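Local coordinates for transcriptional regulatory protein (Chlamydia trachomatis, PDB 3Q7R) that may act as a global positive regulator of transcription and binds a repeated DNA element in its own promoter, at residues Lys13-Ser19 and Ala51-Glu57; His21-Phe25 and Cys39-Gln43; Leu61-Ser67 and Asp90-Phe96. All blocks are in the same frame, centred on the assembly; numbering follows the deposited sequence.

Contact 1 of 3, residues Lys13-Ser19 and Ala51-Glu57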
loop_
_atom_site.group_PDB
_atom_site.type_symbol
_atom_site.label_atom_id
_atom_site.label_comp_id
_atom_site.label_asym_id
_atom_site.label_seq_id
_atom_site.Cartn_x
_atom_site.Cartn_y
_atom_site.Cartn_z
ATOM N N LYS A 13 10.235 -3.751 -16.331
ATOM C CA LYS A 13 10.358 -4.249 -14.969
ATOM C C LYS A 13 9.629 -5.594 -14.923
ATOM O O LYS A 13 8.620 -5.773 -15.583
ATOM C CB LYS A 13 9.677 -3.289 -14.006
ATOM C CG LYS A 13 10.285 -1.887 -13.982
ATOM C CD LYS A 13 11.635 -1.830 -13.312
ATOM C CE LYS A 13 12.091 -0.358 -13.067
ATOM N NZ LYS A 13 11.083 0.495 -12.339
ATOM N N HIS A 14 10.128 -6.515 -14.125
ATOM C CA HIS A 14 9.526 -7.831 -13.996
ATOM C C HIS A 14 8.737 -7.919 -12.715
ATOM O O HIS A 14 9.247 -7.645 -11.615
ATOM C CB HIS A 14 10.610 -8.937 -13.930
ATOM C CG HIS A 14 10.021 -10.311 -13.751
ATOM N ND1 HIS A 14 10.721 -11.376 -13.194
ATOM C CD2 HIS A 14 8.790 -10.803 -14.053
ATOM C CE1 HIS A 14 9.935 -12.434 -13.143
ATOM N NE2 HIS A 14 8.754 -12.113 -13.671
ATOM N N VAL A 15 7.487 -8.311 -12.872
ATOM C CA VAL A 15 6.585 -8.518 -11.731
ATOM C C VAL A 15 6.231 -9.998 -11.642
ATOM O O VAL A 15 5.797 -10.576 -12.648
ATOM C CB VAL A 15 5.289 -7.733 -11.944
ATOM C CG1 VAL A 15 4.373 -7.941 -10.752
ATOM C CG2 VAL A 15 5.626 -6.217 -12.171
ATOM N N LEU A 16 6.440 -10.620 -10.477
ATOM C CA LEU A 16 6.053 -12.032 -10.291
ATOM C C LEU A 16 4.825 -12.049 -9.389
ATOM O O LEU A 16 4.886 -11.533 -8.292
ATOM C CB LEU A 16 7.192 -12.809 -9.618
ATOM C CG LEU A 16 6.770 -14.221 -9.116
ATOM C CD1 LEU A 16 6.391 -15.162 -10.247
ATOM C CD2 LEU A 16 7.895 -14.872 -8.211
ATOM N N LEU A 17 3.696 -12.588 -9.872
ATOM C CA LEU A 17 2.490 -12.758 -9.076
ATOM C C LEU A 17 2.499 -14.162 -8.522
ATOM O O LEU A 17 2.559 -15.126 -9.298
ATOM C CB LEU A 17 1.252 -12.567 -9.951
ATOM C CG LEU A 17 -0.088 -12.805 -9.261
ATOM C CD1 LEU A 17 -0.387 -11.683 -8.218
ATOM C CD2 LEU A 17 -1.227 -12.815 -10.330
ATOM N N VAL A 18 2.431 -14.273 -7.194
ATOM C CA VAL A 18 2.335 -15.539 -6.502
ATOM C C VAL A 18 0.865 -15.688 -6.086
ATOM O O VAL A 18 0.430 -15.098 -5.099
ATOM C CB VAL A 18 3.249 -15.568 -5.305
ATOM C CG1 VAL A 18 3.025 -16.897 -4.521
ATOM C CG2 VAL A 18 4.747 -15.455 -5.783
ATOM N N SER A 19 0.126 -16.438 -6.894
ATOM C CA SER A 19 -1.298 -16.582 -6.729
ATOM C C SER A 19 -1.794 -17.752 -7.554
ATOM O O SER A 19 -1.239 -18.079 -8.587
ATOM C CB SER A 19 -1.974 -15.301 -7.207
ATOM O OG SER A 19 -3.392 -15.329 -6.981
ATOM N N ALA A 51 13.150 -10.336 -10.685
ATOM C CA ALA A 51 11.919 -9.740 -10.163
ATOM C C ALA A 51 12.211 -8.420 -9.455
ATOM O O ALA A 51 13.005 -8.345 -8.518
ATOM C CB ALA A 51 11.257 -10.700 -9.201
ATOM N N ASP A 52 11.568 -7.380 -9.938
ATOM C CA ASP A 52 11.548 -6.085 -9.246
ATOM C C ASP A 52 10.484 -6.077 -8.156
ATOM O O ASP A 52 10.685 -5.484 -7.072
ATOM C CB ASP A 52 11.264 -4.975 -10.244
ATOM C CG ASP A 52 12.374 -4.879 -11.290
ATOM O OD1 ASP A 52 13.490 -4.526 -10.874
ATOM O OD2 ASP A 52 12.132 -5.200 -12.456
ATOM N N LEU A 53 9.349 -6.714 -8.425
ATOM C CA LEU A 53 8.254 -6.703 -7.440
ATOM C C LEU A 53 7.658 -8.107 -7.424
ATOM O O LEU A 53 7.422 -8.687 -8.475
ATOM C CB LEU A 53 7.184 -5.714 -7.844
ATOM C CG LEU A 53 5.891 -5.759 -7.033
ATOM C CD1 LEU A 53 6.153 -5.324 -5.598
ATOM C CD2 LEU A 53 4.858 -4.827 -7.738
ATOM N N VAL A 54 7.437 -8.658 -6.242
ATOM C CA VAL A 54 6.635 -9.883 -6.109
ATOM C C VAL A 54 5.313 -9.511 -5.469
ATOM O O VAL A 54 5.305 -8.866 -4.425
ATOM C CB VAL A 54 7.337 -10.924 -5.209
ATOM C CG1 VAL A 54 6.451 -12.183 -5.079
ATOM C CG2 VAL A 54 8.706 -11.262 -5.860
ATOM N N VAL A 55 4.198 -9.880 -6.105
ATOM C CA VAL A 55 2.851 -9.566 -5.561
ATOM C C VAL A 55 2.382 -10.901 -5.034
ATOM O O VAL A 55 2.278 -11.847 -5.801
ATOM C CB VAL A 55 1.929 -9.070 -6.669
ATOM C CG1 VAL A 55 0.533 -8.836 -6.085
ATOM C CG2 VAL A 55 2.447 -7.741 -7.225
ATOM N N CYS A 56 2.203 -11.030 -3.702
ATOM C CA CYS A 56 1.937 -12.369 -3.151
ATOM C C CYS A 56 0.622 -12.437 -2.405
ATOM O O CYS A 56 0.379 -11.595 -1.554
ATOM C CB CYS A 56 3.055 -12.684 -2.139
ATOM S SG CYS A 56 3.037 -14.404 -1.548
ATOM N N GLU A 57 -0.197 -13.442 -2.699
ATOM C CA GLU A 57 -1.366 -13.657 -1.887
ATOM C C GLU A 57 -0.986 -13.881 -0.414
ATOM O O GLU A 57 -0.038 -14.636 -0.095
ATOM C CB GLU A 57 -2.052 -14.947 -2.347
ATOM C CG GLU A 57 -2.614 -14.816 -3.749
ATOM C CD GLU A 57 -3.846 -13.956 -3.809
ATOM O OE1 GLU A 57 -4.345 -13.466 -2.773
ATOM O OE2 GLU A 57 -4.317 -13.687 -4.932
#
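Ser19 swings OG away from its own backbone N (chi1 -176°) while Glu57 folds its chain at chi2 (-73°), and the two polar ends meet: the Ser19 hydroxyl, OG, donates to Glu57 OE2 at 2.8 Å, and OE2 accepts with its anti lone pair, the one away from OE1. Glu57 OE1 is paired with Arg101. At the far end Asp52 pairs with His14 twice, its OD2 accepting from His14 N at 2.9 Å and its own N donating to His14 O, a task suited to a short carboxylate at a corner of the chain. Between these ends the backbones run parallel, in register from Val15-Leu53 to Val18-Cys56. Leu16 N reaches Leu53 O at 3.0 Å, and Val18 N binds Val55 O almost straight, at 2.8 Å. This is the core of the parallel sheet of a CheY-like receiver domain, strand 13-18 lying between strands 37-42 and 51-57. Valine, beta-branched, and leucine suit both of its buried faces. Val15 CG1 meets Val55 CG2 at 4.0 Å and Leu17 CD1 touches Val55 CG1 at 3.7 Å, on the face where helix 105-118 covers Val15. On the other face Val18 CG2 rests 3.8 Å from Val54 CG1. Buried His14 has both ring nitrogens engaged, ND1 by Ser50 and NE2 by Thr40.

Contact 2 of 3, residues His21-Phe25 and Cys39-Gln43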
loop_
_atom_site.group_PDB
_atom_site.type_symbol
_atom_site.label_atom_id
_atom_site.label_comp_id
_atom_site.label_asym_id
_atom_site.label_seq_id
_atom_site.Cartn_x
_atom_site.Cartn_y
_atom_site.Cartn_z
ATOM N N HIS A 21 -4.971 -17.253 -8.552
ATOM C CA HIS A 21 -5.982 -16.513 -9.303
ATOM C C HIS A 21 -5.503 -16.260 -10.729
ATOM O O HIS A 21 -5.097 -15.145 -11.067
ATOM C CB HIS A 21 -6.311 -15.215 -8.555
ATOM C CG HIS A 21 -7.140 -15.450 -7.323
ATOM N ND1 HIS A 21 -6.650 -15.493 -6.029
ATOM C CD2 HIS A 21 -8.466 -15.725 -7.225
ATOM C CE1 HIS A 21 -7.655 -15.717 -5.184
ATOM N NE2 HIS A 21 -8.760 -15.876 -5.888
ATOM N N TRP A 22 -5.531 -17.313 -11.538
ATOM C CA TRP A 22 -5.090 -17.234 -12.915
ATOM C C TRP A 22 -5.875 -16.164 -13.700
ATOM O O TRP A 22 -5.301 -15.492 -14.538
ATOM C CB TRP A 22 -5.230 -18.603 -13.596
ATOM C CG TRP A 22 -4.265 -19.634 -13.042
ATOM C CD1 TRP A 22 -4.473 -20.453 -11.965
ATOM C CD2 TRP A 22 -2.952 -19.954 -13.533
ATOM N NE1 TRP A 22 -3.380 -21.258 -11.764
ATOM C CE2 TRP A 22 -2.430 -20.974 -12.710
ATOM C CE3 TRP A 22 -2.178 -19.499 -14.602
ATOM C CZ2 TRP A 22 -1.182 -21.539 -12.920
ATOM C CZ3 TRP A 22 -0.932 -20.053 -14.805
ATOM C CH2 TRP A 22 -0.444 -21.067 -13.967
ATOM N N ASP A 23 -7.164 -15.976 -13.419
ATOM C CA ASP A 23 -7.940 -14.973 -14.172
ATOM C C ASP A 23 -7.486 -13.558 -13.840
ATOM O O ASP A 23 -7.301 -12.739 -14.719
ATOM C CB ASP A 23 -9.455 -15.140 -13.947
ATOM C CG ASP A 23 -9.851 -15.261 -12.467
ATOM O OD1 ASP A 23 -9.004 -15.311 -11.530
ATOM O OD2 ASP A 23 -11.085 -15.307 -12.237
ATOM N N LEU A 24 -7.233 -13.286 -12.560
ATOM C CA LEU A 24 -6.647 -12.009 -12.155
ATOM C C LEU A 24 -5.297 -11.792 -12.889
ATOM O O LEU A 24 -5.012 -10.706 -13.372
ATOM C CB LEU A 24 -6.438 -11.934 -10.637
ATOM C CG LEU A 24 -5.740 -10.674 -10.109
ATOM C CD1 LEU A 24 -6.599 -9.397 -10.316
ATOM C CD2 LEU A 24 -5.411 -10.881 -8.609
ATOM N N PHE A 25 -4.460 -12.816 -12.926
ATOM C CA PHE A 25 -3.185 -12.730 -13.597
ATOM C C PHE A 25 -3.306 -12.361 -15.076
ATOM O O PHE A 25 -2.672 -11.373 -15.531
ATOM C CB PHE A 25 -2.436 -14.053 -13.499
ATOM C CG PHE A 25 -1.158 -14.073 -14.299
ATOM C CD1 PHE A 25 -0.087 -13.233 -13.968
ATOM C CD2 PHE A 25 -1.036 -14.920 -15.408
ATOM C CE1 PHE A 25 1.091 -13.281 -14.708
ATOM C CE2 PHE A 25 0.129 -14.958 -16.151
ATOM C CZ PHE A 25 1.206 -14.127 -15.807
ATOM N N CYS A 39 5.046 -9.656 -16.759
ATOM C CA CYS A 39 4.437 -10.360 -15.640
ATOM C C CYS A 39 4.551 -11.857 -15.808
ATOM O O CYS A 39 4.396 -12.384 -16.925
ATOM C CB CYS A 39 2.954 -9.998 -15.532
ATOM S SG CYS A 39 2.671 -8.258 -15.347
ATOM N N THR A 40 4.785 -12.553 -14.699
ATOM C CA THR A 40 4.745 -14.006 -14.708
ATOM C C THR A 40 4.055 -14.427 -13.420
ATOM O O THR A 40 3.833 -13.581 -12.547
ATOM C CB THR A 40 6.148 -14.606 -14.754
ATOM O OG1 THR A 40 6.886 -14.228 -13.579
ATOM C CG2 THR A 40 6.886 -14.124 -16.046
ATOM N N ILE A 41 3.706 -15.712 -13.344
ATOM C CA ILE A 41 2.911 -16.244 -12.256
ATOM C C ILE A 41 3.541 -17.495 -11.651
ATOM O O ILE A 41 4.154 -18.329 -12.345
ATOM C CB ILE A 41 1.463 -16.503 -12.718
ATOM C CG1 ILE A 41 0.522 -16.742 -11.510
ATOM C CG2 ILE A 41 1.420 -17.670 -13.735
ATOM C CD1 ILE A 41 -0.959 -16.995 -11.893
ATOM N N GLY A 42 3.407 -17.658 -10.336
ATOM C CA GLY A 42 3.849 -18.878 -9.703
ATOM C C GLY A 42 2.877 -19.191 -8.567
ATOM O O GLY A 42 2.121 -18.290 -8.216
ATOM N N GLN A 43 2.895 -20.409 -8.041
ATOM C CA GLN A 43 1.944 -20.796 -7.006
ATOM C C GLN A 43 2.538 -20.973 -5.638
ATOM O O GLN A 43 1.874 -21.481 -4.759
ATOM C CB GLN A 43 1.175 -22.081 -7.443
ATOM C CG GLN A 43 0.093 -21.751 -8.455
ATOM C CD GLN A 43 0.623 -21.391 -9.805
ATOM O OE1 GLN A 43 1.325 -22.194 -10.457
ATOM N NE2 GLN A 43 0.218 -20.204 -10.295
#
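Trp22, in the first turn of helix 22-31, lays its indole against Ile41 and the end of Gln43. Ile41 CD1 stands over one face of the six-membered ring, 4.0 Å from its centroid, a CH-pi contact, while Ile41 CG2 comes to 3.5 Å from Trp22 CZ3. A broad, flat indole suits this exposed flank because it can cover much of the isoleucine. Farther along the indole, the Gln43 side chain crosses that of Trp22 at about a right angle, its amide plane 31° from the indole, with Gln43 NE2 3.3 Å from Trp22 CZ2. That NE2 is held by the backbone oxygen of Ser19, which helps fix where the amide lies. One turn on, Phe25 packs between helix and strand, its CG anti to the backbone N (chi1 174°) and its ring laid against the strand. Ile41 CB sits squarely over the ring, 3.6 Å from the Phe25 centroid and 5° from its normal, and Ile41 CD1 touches Phe25 CB at 3.7 Å. Ile41 is thus gripped by two aromatics, and both CG2 and CD1 touch each of them, CG2 at the CZ3 side of the indole and CD1 nearer its shared bond and Phe25 CB. The ring also meets the backbone, Phe25 CE1 being 3.4 Å from Thr40 C, with Cys39 O at the edge. Buried Phe25 also packs on Leu17. Helix 22-31 is the connection of the beta-alpha-beta unit that runs from strand 13-18 to strand 37-42, and here its first turn is seated on the edge strand by aromatic-aliphatic contact.

Contact 3 of 3, residues Leu61-Ser67 and Asp90-Phe96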
loop_
_atom_site.group_PDB
_atom_site.type_symbol
_atom_site.label_atom_id
_atom_site.label_comp_id
_atom_site.label_asym_id
_atom_site.label_seq_id
_atom_site.Cartn_x
_atom_site.Cartn_y
_atom_site.Cartn_z
ATOM N N LEU A 61 1.814 -16.338 1.702
ATOM C CA LEU A 61 2.961 -15.568 2.264
ATOM C C LEU A 61 3.412 -16.235 3.580
ATOM O O LEU A 61 2.664 -16.283 4.555
ATOM C CB LEU A 61 2.528 -14.164 2.610
ATOM C CG LEU A 61 3.723 -13.285 3.016
ATOM C CD1 LEU A 61 4.638 -12.863 1.874
ATOM C CD2 LEU A 61 3.112 -12.015 3.678
ATOM N N PRO A 62 4.591 -16.827 3.601
ATOM C CA PRO A 62 5.021 -17.412 4.899
ATOM C C PRO A 62 4.978 -16.392 6.045
ATOM O O PRO A 62 5.342 -15.225 5.899
ATOM C CB PRO A 62 6.502 -17.756 4.656
ATOM C CG PRO A 62 6.582 -17.950 3.152
ATOM C CD PRO A 62 5.658 -16.883 2.592
ATOM N N ARG A 63 4.539 -16.866 7.206
ATOM C CA ARG A 63 4.299 -15.917 8.292
ATOM C C ARG A 63 5.583 -15.436 8.942
ATOM O O ARG A 63 5.521 -14.425 9.642
ATOM C CB ARG A 63 3.462 -16.598 9.363
ATOM C CG ARG A 63 1.962 -16.600 9.018
ATOM C CD ARG A 63 1.379 -15.176 9.363
ATOM N NE ARG A 63 1.327 -15.108 10.824
ATOM C CZ ARG A 63 0.352 -15.655 11.548
ATOM N NH1 ARG A 63 -0.660 -16.282 10.937
ATOM N NH2 ARG A 63 0.377 -15.592 12.891
ATOM N N GLU A 64 6.681 -16.160 8.717
ATOM C CA GLU A 64 7.952 -15.853 9.409
ATOM C C GLU A 64 8.709 -14.719 8.645
ATOM O O GLU A 64 9.521 -14.013 9.221
ATOM C CB GLU A 64 8.805 -17.130 9.511
ATOM C CG GLU A 64 8.060 -18.299 10.176
ATOM C CD GLU A 64 7.089 -19.041 9.228
ATOM O OE1 GLU A 64 7.135 -18.825 7.979
ATOM O OE2 GLU A 64 6.264 -19.838 9.756
ATOM N N ILE A 65 8.433 -14.521 7.373
ATOM C CA ILE A 65 9.357 -13.694 6.608
ATOM C C ILE A 65 9.126 -12.177 6.715
ATOM O O ILE A 65 8.101 -11.699 7.143
ATOM C CB ILE A 65 9.418 -14.109 5.106
ATOM C CG1 ILE A 65 8.119 -13.747 4.414
ATOM C CG2 ILE A 65 9.815 -15.642 5.027
ATOM C CD1 ILE A 65 8.254 -13.779 2.794
ATOM N N ARG A 66 10.146 -11.406 6.373
ATOM C CA ARG A 66 10.051 -9.958 6.482
ATOM C C ARG A 66 10.586 -9.292 5.224
ATOM O O ARG A 66 11.347 -9.892 4.463
ATOM C CB ARG A 66 11.035 -9.391 7.587
ATOM C CG ARG A 66 10.824 -9.877 8.980
ATOM C CD ARG A 66 11.839 -9.222 9.938
ATOM N NE ARG A 66 11.617 -7.808 10.029
ATOM C CZ ARG A 66 10.555 -7.288 10.648
ATOM N NH1 ARG A 66 9.662 -8.110 11.188
ATOM N NH2 ARG A 66 10.390 -5.956 10.698
ATOM N N SER A 67 10.189 -8.030 5.009
ATOM C CA SER A 67 10.779 -7.189 3.985
ATOM C C SER A 67 11.539 -6.079 4.743
ATOM O O SER A 67 10.946 -5.107 5.250
ATOM C CB SER A 67 9.699 -6.564 3.077
ATOM O OG SER A 67 10.307 -5.871 1.960
ATOM N N ASP A 90 0.490 -6.689 11.711
ATOM C CA ASP A 90 1.636 -7.615 11.549
ATOM C C ASP A 90 2.308 -7.482 10.161
ATOM O O ASP A 90 3.558 -7.418 10.075
ATOM C CB ASP A 90 1.171 -9.065 11.797
ATOM C CG ASP A 90 2.275 -10.077 11.598
ATOM O OD1 ASP A 90 3.188 -10.126 12.442
ATOM O OD2 ASP A 90 2.195 -10.823 10.603
ATOM N N LEU A 91 1.478 -7.334 9.107
ATOM C CA LEU A 91 2.047 -7.158 7.753
ATOM C C LEU A 91 2.863 -5.884 7.686
ATOM O O LEU A 91 4.021 -5.888 7.207
ATOM C CB LEU A 91 0.973 -7.076 6.662
ATOM C CG LEU A 91 0.408 -8.446 6.257
ATOM C CD1 LEU A 91 -0.830 -8.215 5.365
ATOM C CD2 LEU A 91 1.460 -9.355 5.516
ATOM N N LEU A 92 2.294 -4.799 8.189
ATOM C CA LEU A 92 2.967 -3.505 8.069
ATOM C C LEU A 92 4.285 -3.520 8.876
ATOM O O LEU A 92 5.328 -3.006 8.437
ATOM C CB LEU A 92 2.053 -2.404 8.572
ATOM C CG LEU A 92 0.784 -2.209 7.702
ATOM C CD1 LEU A 92 -0.256 -1.365 8.509
ATOM C CD2 LEU A 92 1.109 -1.518 6.335
ATOM N N ASP A 93 4.215 -4.117 10.057
ATOM C CA ASP A 93 5.396 -4.147 10.924
ATOM C C ASP A 93 6.491 -5.049 10.345
ATOM O O ASP A 93 7.685 -4.832 10.634
ATOM C CB ASP A 93 5.026 -4.652 12.327
ATOM C CG ASP A 93 4.268 -3.605 13.168
ATOM O OD1 ASP A 93 4.129 -2.459 12.722
ATOM O OD2 ASP A 93 3.850 -3.988 14.301
ATOM N N ARG A 94 6.107 -6.036 9.538
ATOM C CA ARG A 94 7.059 -6.898 8.863
ATOM C C ARG A 94 7.592 -6.288 7.558
ATOM O O ARG A 94 8.412 -6.912 6.902
ATOM C CB ARG A 94 6.425 -8.284 8.570
ATOM C CG ARG A 94 6.261 -9.146 9.855
ATOM C CD ARG A 94 5.146 -10.236 9.639
ATOM N NE ARG A 94 5.528 -11.109 8.575
ATOM C CZ ARG A 94 4.722 -11.880 7.861
ATOM N NH1 ARG A 94 3.364 -11.924 8.014
ATOM N NH2 ARG A 94 5.275 -12.626 6.937
ATOM N N GLY A 95 7.107 -5.100 7.186
ATOM C CA GLY A 95 7.581 -4.409 5.991
ATOM C C GLY A 95 6.764 -4.562 4.748
ATOM O O GLY A 95 7.191 -4.110 3.667
ATOM N N PHE A 96 5.557 -5.109 4.878
ATOM C CA PHE A 96 4.731 -5.347 3.689
ATOM C C PHE A 96 3.523 -4.391 3.622
ATOM O O PHE A 96 2.638 -4.433 4.495
ATOM C CB PHE A 96 4.146 -6.757 3.759
ATOM C CG PHE A 96 5.201 -7.834 3.796
ATOM C CD1 PHE A 96 5.940 -8.125 2.662
ATOM C CD2 PHE A 96 5.428 -8.578 4.959
ATOM C CE1 PHE A 96 6.920 -9.155 2.700
ATOM C CE2 PHE A 96 6.398 -9.596 4.972
ATOM C CZ PHE A 96 7.158 -9.847 3.830
HETATM O O HOH W 1 2.092 -14.081 6.321
HETATM O O HOH W 2 3.595 -13.276 11.270
HETATM O O HOH W 3 7.635 -7.281 12.968
#
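Arg94 sends its guanidinium into the bend formed by Leu61-Ser67 and holds Ile65 O side-on with two nitrogens: NE and NH2 both lie 3.0 Å from Ile65 O, which sits in the guanidinium plane. NH2 also makes a weak, bent bond to Pro62 O at 2.8 Å. Above the middle of one face stands Arg63 O, 3.2 Å from Arg94 CZ, a carbonyl placed over the cation without an N-H directed at it; Phe96 CD2 lies toward the rim of the opposite face. The third nitrogen, NH1, forms a salt bridge with Asp90 OD2 at 3.0 Å, one helical turn back, and a water links it to Leu61 O. A second water joins Asp90 OD2 to Arg63 NE and Arg63 O.

In the next shell, Leu61 CD2 meets Leu91 CD2 at 3.6 Å and also covers part of the Phe96 ring, making an apolar floor that continues to Val78 of strand 75-80. Ser67 N donates to Arg94 O at 2.8 Å, and Arg66, bent at chi3 (65°), returns over the helix end so that its NH2 donates to Asp93 O at 2.9 Å, an oxygen lying out of the guanidinium plane. Gly95 ends the helix in a Schellman motif; its positive phi of 97° suits a residue without a side chain, and it lets Ser67 O approach its CA. Asp93 bonds Ser110 of the second subunit, which places this corner beside the dimer contact.

A buried cation facing carbonyls and one carboxylate is well supplied with acceptors, so Arg94 probably remains charged, with Asp90 as its counterion and the loop's carbonyl dipoles helping to stabilise it.

From the N terminus the chain lays down strand 13-18, enters helix 22-31 and returns along strand 37-42; contact 2 closes this short excursion by seating the helix on the edge strand. Contact 1 closes a wider loop when strand 51-57 arrives on the other side of strand 13-18, so contact 2 is nested within it. The two touch through strand 13-18, which pairs with both neighbours. Contact 3 follows in series, closing the loop from 61-67 around strand 75-80 to the end of helix 85-93. It touches contact 1 where Cys56 packs near Leu61, and lies across the chain's centre from contact 2, about 21 Å away between centres.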